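PDB 3IM9: malonyl CoA-acyl carrier protein transacylase from Staphylococcus aureus, which transfers the malonyl group from malonyl-CoA to the holo acyl carrier protein, supplying malonyl-ACP for fatty acid biosynthesis. Local coordinates for residues I40-S43 / A44-L48; F50-L53 / E54-T58; M253-Q256 / L257-P260; F263-S266 / T267-L270. All coordinates share one frame; numbering follows the deposited sequence.

Contact 1. Residues I40-S43 / A44-L48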
loop_
_atom_site.group_PDB
_atom_site.type_symbol
_atom_site.label_atom_id
_atom_site.label_comp_id
_atom_site.label_asym_id
_atom_site.label_seq_id
_atom_site.Cartn_x
_atom_site.Cartn_y
_atom_site.Cartn_z
ATOM N N ILE A 40 13.668 -1.207 -15.213
ATOM C CA ILE A 40 12.914 -0.478 -14.213
ATOM C C ILE A 40 13.859 0.074 -13.162
ATOM O O ILE A 40 13.802 1.257 -12.787
ATOM C CB ILE A 40 11.844 -1.359 -13.563
ATOM C CG1 ILE A 40 10.733 -1.806 -14.555
ATOM C CG2 ILE A 40 11.182 -0.644 -12.357
ATOM C CD1 ILE A 40 9.970 -0.630 -15.198
ATOM N N LEU A 41 14.765 -0.787 -12.659
ATOM C CA LEU A 41 15.671 -0.301 -11.592
ATOM C C LEU A 41 16.542 0.851 -12.069
ATOM O O LEU A 41 16.766 1.797 -11.345
ATOM C CB LEU A 41 16.521 -1.536 -11.134
ATOM C CG LEU A 41 15.663 -2.520 -10.386
ATOM C CD1 LEU A 41 16.343 -3.899 -10.384
ATOM C CD2 LEU A 41 15.527 -2.136 -8.858
ATOM N N THR A 42 17.051 0.772 -13.300
ATOM C CA THR A 42 17.883 1.838 -13.853
ATOM C C THR A 42 17.034 3.058 -14.178
ATOM O O THR A 42 17.522 4.178 -13.957
ATOM C CB THR A 42 18.524 1.362 -15.171
ATOM O OG1 THR A 42 19.463 0.309 -14.882
ATOM C CG2 THR A 42 19.257 2.467 -15.861
ATOM N N SER A 43 15.757 2.856 -14.511
ATOM C CA SER A 43 14.896 4.053 -14.709
ATOM C C SER A 43 14.772 4.838 -13.430
ATOM O O SER A 43 14.878 6.038 -13.410
ATOM C CB SER A 43 13.535 3.649 -15.230
ATOM O OG SER A 43 12.673 4.773 -15.426
ATOM N N ALA A 44 14.528 4.116 -12.336
ATOM C CA ALA A 44 14.376 4.770 -11.020
ATOM C C ALA A 44 15.695 5.477 -10.665
ATOM O O ALA A 44 15.720 6.619 -10.189
ATOM C CB ALA A 44 14.059 3.695 -9.966
ATOM N N ALA A 45 16.818 4.791 -10.868
ATOM C CA ALA A 45 18.157 5.392 -10.575
ATOM C C ALA A 45 18.398 6.695 -11.381
ATOM O O ALA A 45 18.954 7.639 -10.842
ATOM C CB ALA A 45 19.268 4.404 -10.840
ATOM N N LYS A 46 18.001 6.668 -12.677
ATOM C CA LYS A 46 18.244 7.867 -13.496
ATOM C C LYS A 46 17.246 8.958 -13.161
ATOM O O LYS A 46 17.503 10.106 -13.529
ATOM C CB LYS A 46 18.079 7.521 -14.979
ATOM C CG LYS A 46 19.042 6.523 -15.606
ATOM C CD LYS A 46 20.263 6.545 -14.873
ATOM C CE LYS A 46 21.021 5.271 -15.243
ATOM N NZ LYS A 46 22.555 5.484 -15.410
ATOM N N THR A 47 16.085 8.652 -12.569
ATOM C CA THR A 47 15.066 9.670 -12.345
ATOM C C THR A 47 15.197 10.369 -11.041
ATOM O O THR A 47 14.986 11.590 -10.928
ATOM C CB THR A 47 13.700 8.960 -12.392
ATOM O OG1 THR A 47 13.443 8.498 -13.739
ATOM C CG2 THR A 47 12.599 9.834 -11.916
ATOM N N LEU A 48 15.500 9.620 -9.972
ATOM C CA LEU A 48 15.484 10.187 -8.640
ATOM C C LEU A 48 16.730 10.961 -8.222
ATOM O O LEU A 48 17.874 10.592 -8.649
ATOM C CB LEU A 48 15.186 9.035 -7.644
ATOM C CG LEU A 48 13.792 8.398 -7.865
ATOM C CD1 LEU A 48 13.637 7.142 -7.175
ATOM C CD2 LEU A 48 12.652 9.360 -7.397
#
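Thr42 and Lys46 lie side by side on the outer face of an alpha-helix, one turn apart in the last two turns of helix 35-47, and both side chains point the same way. CG of Lys46 sits 3.2 Å from O of Thr42; beyond it the lysine chain, bent at chi2 (-26°), runs alongside Thr42 and carries its amine away from the helix, as suits an exposed position. The threonine hydroxyl turns back up the helix to O of Thr38. On the inner side Ala44 and Ala45 keep the helix slim, Ala44 against Thr76 of helix 67-84 and Ala45 against Leu53 of helix 52-57, while Leu41 fills the space between these two helices. Backbone bonds run i to i+4 throughout, though the one from N of Thr47 to O of Ser43 is weak. There the threonine side chain adds its own grip: with OG1 beside its backbone N (chi1 -68°), Thr47 gives a hydrogen bond from OG1 to O of Ser43, 2.9 Å long and reaching the carbonyl from above its plane.

Contact 2. Residues F50-L53 / E54-T58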
loop_
_atom_site.group_PDB
_atom_site.type_symbol
_atom_site.label_atom_id
_atom_site.label_comp_id
_atom_site.label_asym_id
_atom_site.label_seq_id
_atom_site.Cartn_x
_atom_site.Cartn_y
_atom_site.Cartn_z
ATOM N N PHE A 50 18.152 10.939 -5.283
ATOM C CA PHE A 50 19.024 10.325 -4.305
ATOM C C PHE A 50 19.383 8.937 -4.857
ATOM O O PHE A 50 18.805 8.520 -5.908
ATOM C CB PHE A 50 18.313 10.188 -2.941
ATOM C CG PHE A 50 17.168 9.135 -2.927
ATOM C CD1 PHE A 50 15.929 9.423 -3.549
ATOM C CD2 PHE A 50 17.290 7.949 -2.169
ATOM C CE1 PHE A 50 14.869 8.487 -3.517
ATOM C CE2 PHE A 50 16.292 7.028 -2.169
ATOM C CZ PHE A 50 15.023 7.319 -2.830
ATOM N N ASP A 51 20.320 8.244 -4.177
ATOM C CA ASP A 51 20.794 6.961 -4.677
ATOM C C ASP A 51 19.821 5.892 -4.224
ATOM O O ASP A 51 19.987 5.192 -3.184
ATOM C CB ASP A 51 22.204 6.666 -4.177
ATOM C CG ASP A 51 22.829 5.534 -4.907
ATOM O OD1 ASP A 51 22.129 4.674 -5.474
ATOM O OD2 ASP A 51 24.089 5.469 -4.872
ATOM N N ILE A 52 18.772 5.767 -5.022
ATOM C CA ILE A 52 17.685 4.795 -4.665
ATOM C C ILE A 52 18.179 3.354 -4.615
ATOM O O ILE A 52 17.819 2.591 -3.738
ATOM C CB ILE A 52 16.462 4.915 -5.663
ATOM C CG1 ILE A 52 15.332 3.937 -5.268
ATOM C CG2 ILE A 52 16.993 4.848 -7.130
ATOM C CD1 ILE A 52 14.678 4.281 -4.000
ATOM N N LEU A 53 19.057 2.995 -5.560
ATOM C CA LEU A 53 19.495 1.617 -5.525
ATOM C C LEU A 53 20.406 1.277 -4.316
ATOM O O LEU A 53 20.266 0.202 -3.737
ATOM C CB LEU A 53 20.172 1.173 -6.878
ATOM C CG LEU A 53 19.300 1.463 -8.120
ATOM C CD1 LEU A 53 20.021 0.893 -9.358
ATOM C CD2 LEU A 53 17.934 0.781 -8.006
ATOM N N GLU A 54 21.267 2.229 -3.939
ATOM C CA GLU A 54 22.099 2.011 -2.728
ATOM C C GLU A 54 21.164 1.890 -1.525
ATOM O O GLU A 54 21.283 0.986 -0.715
ATOM C CB GLU A 54 23.034 3.180 -2.564
ATOM C CG GLU A 54 24.023 2.890 -1.356
ATOM C CD GLU A 54 23.465 2.955 0.029
ATOM O OE1 GLU A 54 22.623 3.829 0.278
ATOM O OE2 GLU A 54 23.931 2.138 0.847
ATOM N N THR A 55 20.129 2.731 -1.556
ATOM C CA THR A 55 19.194 2.769 -0.408
ATOM C C THR A 55 18.430 1.451 -0.297
ATOM O O THR A 55 18.255 0.907 0.825
ATOM C CB THR A 55 18.266 3.960 -0.500
ATOM O OG1 THR A 55 19.046 5.148 -0.500
ATOM C CG2 THR A 55 17.323 4.057 0.769
ATOM N N MET A 56 18.052 0.874 -1.462
ATOM C CA MET A 56 17.371 -0.413 -1.490
ATOM C C MET A 56 18.324 -1.595 -1.095
ATOM O O MET A 56 17.960 -2.527 -0.352
ATOM C CB MET A 56 16.805 -0.714 -2.884
ATOM C CG MET A 56 15.604 0.248 -3.150
ATOM S SD MET A 56 15.090 0.186 -4.862
ATOM C CE MET A 56 14.346 -1.474 -4.957
ATOM N N PHE A 57 19.527 -1.595 -1.648
ATOM C CA PHE A 57 20.360 -2.787 -1.552
ATOM C C PHE A 57 21.247 -2.852 -0.319
ATOM O O PHE A 57 21.439 -4.016 0.127
ATOM C CB PHE A 57 21.321 -2.887 -2.790
ATOM C CG PHE A 57 20.629 -2.925 -4.152
ATOM C CD1 PHE A 57 19.265 -3.247 -4.359
ATOM C CD2 PHE A 57 21.449 -2.657 -5.306
ATOM C CE1 PHE A 57 18.672 -3.249 -5.667
ATOM C CE2 PHE A 57 20.845 -2.697 -6.564
ATOM C CZ PHE A 57 19.494 -3.008 -6.777
ATOM N N THR A 58 21.803 -1.741 0.160
ATOM C CA THR A 58 22.715 -1.796 1.282
ATOM C C THR A 58 22.330 -0.756 2.373
ATOM O O THR A 58 22.664 -0.990 3.551
ATOM C CB THR A 58 24.175 -1.579 0.841
ATOM O OG1 THR A 58 24.276 -0.488 -0.047
ATOM C CG2 THR A 58 24.612 -2.771 0.002
#
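Glu54 meets Asp51 at the start of helix 52-57, where Asp51 is the N-cap. With CG anti to the backbone N (chi1 -167°), the carboxylate of Asp51 bends over the first turn and accepts from N of Glu54 at OD1, 3.0 Å away, the N-H coming from above the carboxylate plane. A short acidic side chain suits a helix N-terminus, whose amides lack carbonyl partners and whose dipole probably favours the negative charge. CB of Glu54 packs 3.3 Å from CG of Asp51; farther out, OE2 of Glu54 accepts from OG1 of Thr58 and from N of Glu60, tying down the far end of the helix. Thr55 follows, gripping O of Asp51 twice, through N at 3.0 Å and through OG1 at 2.8 Å, while the same hydroxyl lies at the edge of the Phe50 ring, in its plane. Met56 reaches back one turn, SD 3.8 Å from CG1 of Ile52, a flexible apolar chain fitting a buried corner. Phe57 lays one ring face over O of Leu53, 3.2 Å above the plane and toward the rim, with CE2 3.9 Å from CB of Leu53. Around this short helix, Phe50, Ile52 and Met56 face helix 67-84, whereas Leu53 and Met56 press on Leu41 of helix 35-47.

Contact 3. Residues M253-Q256 / L257-P260. With CA (calcium ion), chain B.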
loop_
_atom_site.group_PDB
_atom_site.type_symbol
_atom_site.label_atom_id
_atom_site.label_comp_id
_atom_site.label_asym_id
_atom_site.label_seq_id
_atom_site.Cartn_x
_atom_site.Cartn_y
_atom_site.Cartn_z
ATOM N N MET A 253 -6.933 9.178 -5.596
ATOM C CA MET A 253 -5.595 9.159 -5.032
ATOM C C MET A 253 -5.382 10.346 -4.128
ATOM O O MET A 253 -4.530 10.232 -3.167
ATOM C CB MET A 253 -4.536 9.243 -6.182
ATOM C CG MET A 253 -4.566 7.939 -7.135
ATOM S SD MET A 253 -4.952 6.382 -6.376
ATOM C CE MET A 253 -3.512 6.137 -5.227
ATOM N N VAL A 254 -5.987 11.510 -4.441
ATOM C CA VAL A 254 -5.854 12.588 -3.508
ATOM C C VAL A 254 -6.670 12.255 -2.191
ATOM O O VAL A 254 -6.127 12.426 -1.059
ATOM C CB VAL A 254 -6.415 13.924 -4.128
ATOM C CG1 VAL A 254 -6.196 15.026 -3.115
ATOM C CG2 VAL A 254 -5.610 14.178 -5.401
ATOM N N LYS A 255 -7.882 11.719 -2.351
ATOM C CA LYS A 255 -8.701 11.370 -1.122
ATOM C C LYS A 255 -8.013 10.297 -0.286
ATOM O O LYS A 255 -8.139 10.289 0.919
ATOM C CB LYS A 255 -10.068 10.840 -1.509
ATOM C CG LYS A 255 -10.855 11.903 -2.263
ATOM C CD LYS A 255 -12.253 11.373 -2.590
ATOM C CE LYS A 255 -13.050 12.577 -3.231
ATOM N NZ LYS A 255 -14.461 12.150 -3.599
ATOM N N GLN A 256 -7.238 9.440 -0.962
ATOM C CA GLN A 256 -6.568 8.314 -0.292
ATOM C C GLN A 256 -5.665 8.849 0.849
ATOM O O GLN A 256 -5.537 8.192 1.903
ATOM C CB GLN A 256 -5.706 7.560 -1.299
ATOM C CG GLN A 256 -5.216 6.189 -0.755
ATOM C CD GLN A 256 -3.844 5.817 -1.326
ATOM O OE1 GLN A 256 -2.948 6.651 -1.431
ATOM N NE2 GLN A 256 -3.692 4.576 -1.694
ATOM N N LEU A 257 -5.108 10.024 0.666
ATOM C CA LEU A 257 -4.160 10.606 1.654
ATOM C C LEU A 257 -4.803 10.725 3.013
ATOM O O LEU A 257 -4.044 10.571 4.010
ATOM C CB LEU A 257 -3.634 11.974 1.204
ATOM C CG LEU A 257 -2.858 11.956 -0.156
ATOM C CD1 LEU A 257 -2.622 13.386 -0.572
ATOM C CD2 LEU A 257 -1.494 11.218 0.032
ATOM N N TYR A 258 -6.063 11.110 3.038
ATOM C CA TYR A 258 -6.652 11.486 4.317
ATOM C C TYR A 258 -7.791 10.602 4.699
ATOM O O TYR A 258 -8.640 10.952 5.579
ATOM C CB TYR A 258 -7.049 12.980 4.344
ATOM C CG TYR A 258 -7.948 13.409 3.196
ATOM C CD1 TYR A 258 -7.356 14.010 2.057
ATOM C CD2 TYR A 258 -9.303 13.219 3.257
ATOM C CE1 TYR A 258 -8.174 14.422 1.024
ATOM C CE2 TYR A 258 -10.117 13.613 2.214
ATOM C CZ TYR A 258 -9.531 14.197 1.127
ATOM O OH TYR A 258 -10.477 14.590 0.117
ATOM N N SER A 259 -7.917 9.472 4.025
ATOM C CA SER A 259 -8.997 8.506 4.242
ATOM C C SER A 259 -8.434 7.168 4.673
ATOM O O SER A 259 -7.298 6.824 4.287
ATOM C CB SER A 259 -9.761 8.308 2.919
ATOM O OG SER A 259 -10.265 9.598 2.480
ATOM N N PRO A 260 -9.190 6.370 5.397
ATOM C CA PRO A 260 -8.722 5.042 5.833
ATOM C C PRO A 260 -8.516 4.119 4.612
ATOM O O PRO A 260 -9.238 4.238 3.599
ATOM C CB PRO A 260 -9.844 4.486 6.728
ATOM C CG PRO A 260 -10.863 5.581 6.773
ATOM C CD PRO A 260 -10.512 6.736 5.941
HETATM CA CA CA B . -2.306 8.911 -2.558
#
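The Tyr258 ring lies with one face over the backbone of Lys255: O of that residue stands 3.8 Å above the plane, over the ring centre, and CA makes a CH-pi contact 4.1 Å from the centroid. Toward the phenol end, OH of Tyr258 comes to 3.6 Å from CG of Lys255, whose extended chain continues outward. Tyr258 achieves this with CG between its backbone N and carbonyl carbon (chi1 54°), which folds the ring back on the helix. The chain leaves helix 246-256 through a type I beta turn from Gln256 to Ser259. O of Lys255 takes two hydrogen bonds from opposite faces of its plane, N of Tyr258 at 3.1 Å and OG of Ser259 at 2.7 Å; serine suits this spot, short enough to bend back to a carbonyl four residues earlier. On the far side, a calcium ion is bound by O of Met253 (2.7 Å) and OE1 of Gln256 (2.6 Å), with Tyr101 also a ligand. The Gln256 amide is held at both ends, OE1 by Arg122 and NE2 by O of Ser97, while O of Ser259 accepts from ND1 of His207. Ser97 and His207 are the probable catalytic pair, and the arrangement is consistent with a second-shell role for this turn: O of Ser259 probably helps to orient the imidazole, and Gln256 joins the metal site to the nucleophile's backbone.

Contact 4. Residues F263-S266 / T267-L270; sequences FINS and TEWL
Phe263 sets one ring face against the hydroxyl of Thr267, one turn on in the alpha-helix 263-272. OG1 of Thr267 stands 3.4 Å above the ring plane, offset toward the rim and nearest CE1 of Phe263. The ring gets there because its CG is anti to the backbone N (chi1 -168°). The hydroxyl's proton goes to O of Phe263, 3.0 Å from OG1 of Thr267, and N of Thr267 meets the same carbonyl from the opposite face of its plane. Threonine suits this buried place: the hydroxyl is satisfied within the helix, leaving its apolar part to pack on Ile291 and Ile294 of helix 286-294. OG of Ser266 bonds to O of Gln262, in the strand just before the helix, and its small side chain fits close to Met94 of strand 92-95. Trp269 leans on Val235 and Gln241, and the helix bridges a strand of the parallel sheet and the small hairpin. Outward, Ile264 and Glu268 run alongside each other, with CG2 of Ile264 3.8 Å from OE2 of Glu268. Asn265 and Glu268 cross obliquely, their amide and carboxylate planes 26° apart, and ND2 of Asn265 lies 3.7 Å from OE1 of Glu268, too long for a hydrogen bond.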
loop_
_atom_site.group_PDB
_atom_site.type_symbol
_atom_site.label_atom_id
_atom_site.label_comp_id
_atom_site.label_asym_id
_atom_site.label_seq_id
_atom_site.Cartn_x
_atom_site.Cartn_y
_atom_site.Cartn_z
ATOM N N PHE A 263 -8.709 -2.083 3.346
ATOM C CA PHE A 263 -8.187 -3.339 2.792
ATOM C C PHE A 263 -9.111 -4.519 2.953
ATOM O O PHE A 263 -9.208 -5.308 1.993
ATOM C CB PHE A 263 -6.781 -3.628 3.386
ATOM C CG PHE A 263 -6.068 -4.753 2.633
ATOM C CD1 PHE A 263 -6.077 -6.023 3.173
ATOM C CD2 PHE A 263 -5.488 -4.484 1.417
ATOM C CE1 PHE A 263 -5.482 -7.104 2.460
ATOM C CE2 PHE A 263 -4.810 -5.517 0.680
ATOM C CZ PHE A 263 -4.817 -6.844 1.217
ATOM N N ILE A 264 -9.779 -4.630 4.101
ATOM C CA ILE A 264 -10.734 -5.759 4.266
ATOM C C ILE A 264 -11.841 -5.625 3.195
ATOM O O ILE A 264 -12.098 -6.622 2.489
ATOM C CB ILE A 264 -11.344 -5.770 5.675
ATOM C CG1 ILE A 264 -10.221 -6.107 6.681
ATOM C CG2 ILE A 264 -12.439 -6.850 5.811
ATOM C CD1 ILE A 264 -10.755 -5.939 8.124
ATOM N N ASN A 265 -12.463 -4.437 3.043
ATOM C CA ASN A 265 -13.628 -4.383 2.143
ATOM C C ASN A 265 -13.183 -4.572 0.713
ATOM O O ASN A 265 -13.953 -5.092 -0.110
ATOM C CB ASN A 265 -14.336 -3.067 2.314
ATOM C CG ASN A 265 -15.120 -2.956 3.602
ATOM O OD1 ASN A 265 -15.467 -1.832 3.990
ATOM N ND2 ASN A 265 -15.346 -4.036 4.269
ATOM N N SER A 266 -11.975 -4.094 0.376
ATOM C CA SER A 266 -11.447 -4.278 -0.998
ATOM C C SER A 266 -11.188 -5.767 -1.257
ATOM O O SER A 266 -11.487 -6.239 -2.416
ATOM C CB SER A 266 -10.136 -3.549 -1.140
ATOM O OG SER A 266 -10.285 -2.149 -1.009
ATOM N N THR A 267 -10.600 -6.512 -0.306
ATOM C CA THR A 267 -10.404 -7.924 -0.453
ATOM C C THR A 267 -11.764 -8.625 -0.654
ATOM O O THR A 267 -11.903 -9.495 -1.586
ATOM C CB THR A 267 -9.677 -8.529 0.759
ATOM O OG1 THR A 267 -8.375 -7.905 0.837
ATOM C CG2 THR A 267 -9.422 -10.034 0.563
ATOM N N GLU A 268 -12.725 -8.245 0.168
ATOM C CA GLU A 268 -14.078 -8.888 0.114
ATOM C C GLU A 268 -14.745 -8.584 -1.229
ATOM O O GLU A 268 -15.365 -9.500 -1.843
ATOM C CB GLU A 268 -14.902 -8.434 1.276
ATOM C CG GLU A 268 -14.320 -9.088 2.564
ATOM C CD GLU A 268 -15.108 -8.772 3.817
ATOM O OE1 GLU A 268 -15.755 -7.706 3.816
ATOM O OE2 GLU A 268 -14.924 -9.594 4.781
ATOM N N TRP A 269 -14.569 -7.389 -1.767
ATOM C CA TRP A 269 -15.219 -6.997 -3.026
ATOM C C TRP A 269 -14.629 -7.846 -4.115
ATOM O O TRP A 269 -15.350 -8.334 -4.998
ATOM C CB TRP A 269 -14.988 -5.538 -3.282
ATOM C CG TRP A 269 -15.736 -5.035 -4.498
ATOM C CD1 TRP A 269 -17.008 -4.454 -4.508
ATOM C CD2 TRP A 269 -15.254 -4.965 -5.851
ATOM N NE1 TRP A 269 -17.328 -4.033 -5.790
ATOM C CE2 TRP A 269 -16.288 -4.351 -6.642
ATOM C CE3 TRP A 269 -14.058 -5.421 -6.496
ATOM C CZ2 TRP A 269 -16.133 -4.146 -8.034
ATOM C CZ3 TRP A 269 -13.895 -5.195 -7.859
ATOM C CH2 TRP A 269 -14.941 -4.569 -8.609
ATOM N N LEU A 270 -13.326 -8.125 -4.045
ATOM C CA LEU A 270 -12.710 -8.856 -5.095
ATOM C C LEU A 270 -13.136 -10.273 -5.032
ATOM O O LEU A 270 -13.458 -10.869 -6.106
ATOM C CB LEU A 270 -11.144 -8.795 -4.905
ATOM C CG LEU A 270 -10.661 -7.490 -5.510
ATOM C CD1 LEU A 270 -9.152 -7.277 -5.090
ATOM C CD2 LEU A 270 -10.746 -7.436 -7.022
#

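From the N terminus the four contacts come strictly in series; each is local, none closes a long loop, and none nests within or crosses another. Contact 1 ends helix 35-47 and contact 2 forms helix 52-57 just after it. Their centres are about 11 Å apart and they touch, CA of Ala45 lying 3.7 Å from CG2 of Ile52, so the two helices form a pair beside helix 67-84. Some 195 residues later, contact 3 carries the chain out of helix 246-256 beside the calcium site and on toward strand 261-262, its centre about 27 Å from that of contact 1. That strand leads into contact 4, across the chain's centre from contacts 1 and 2, beside the parallel sheet.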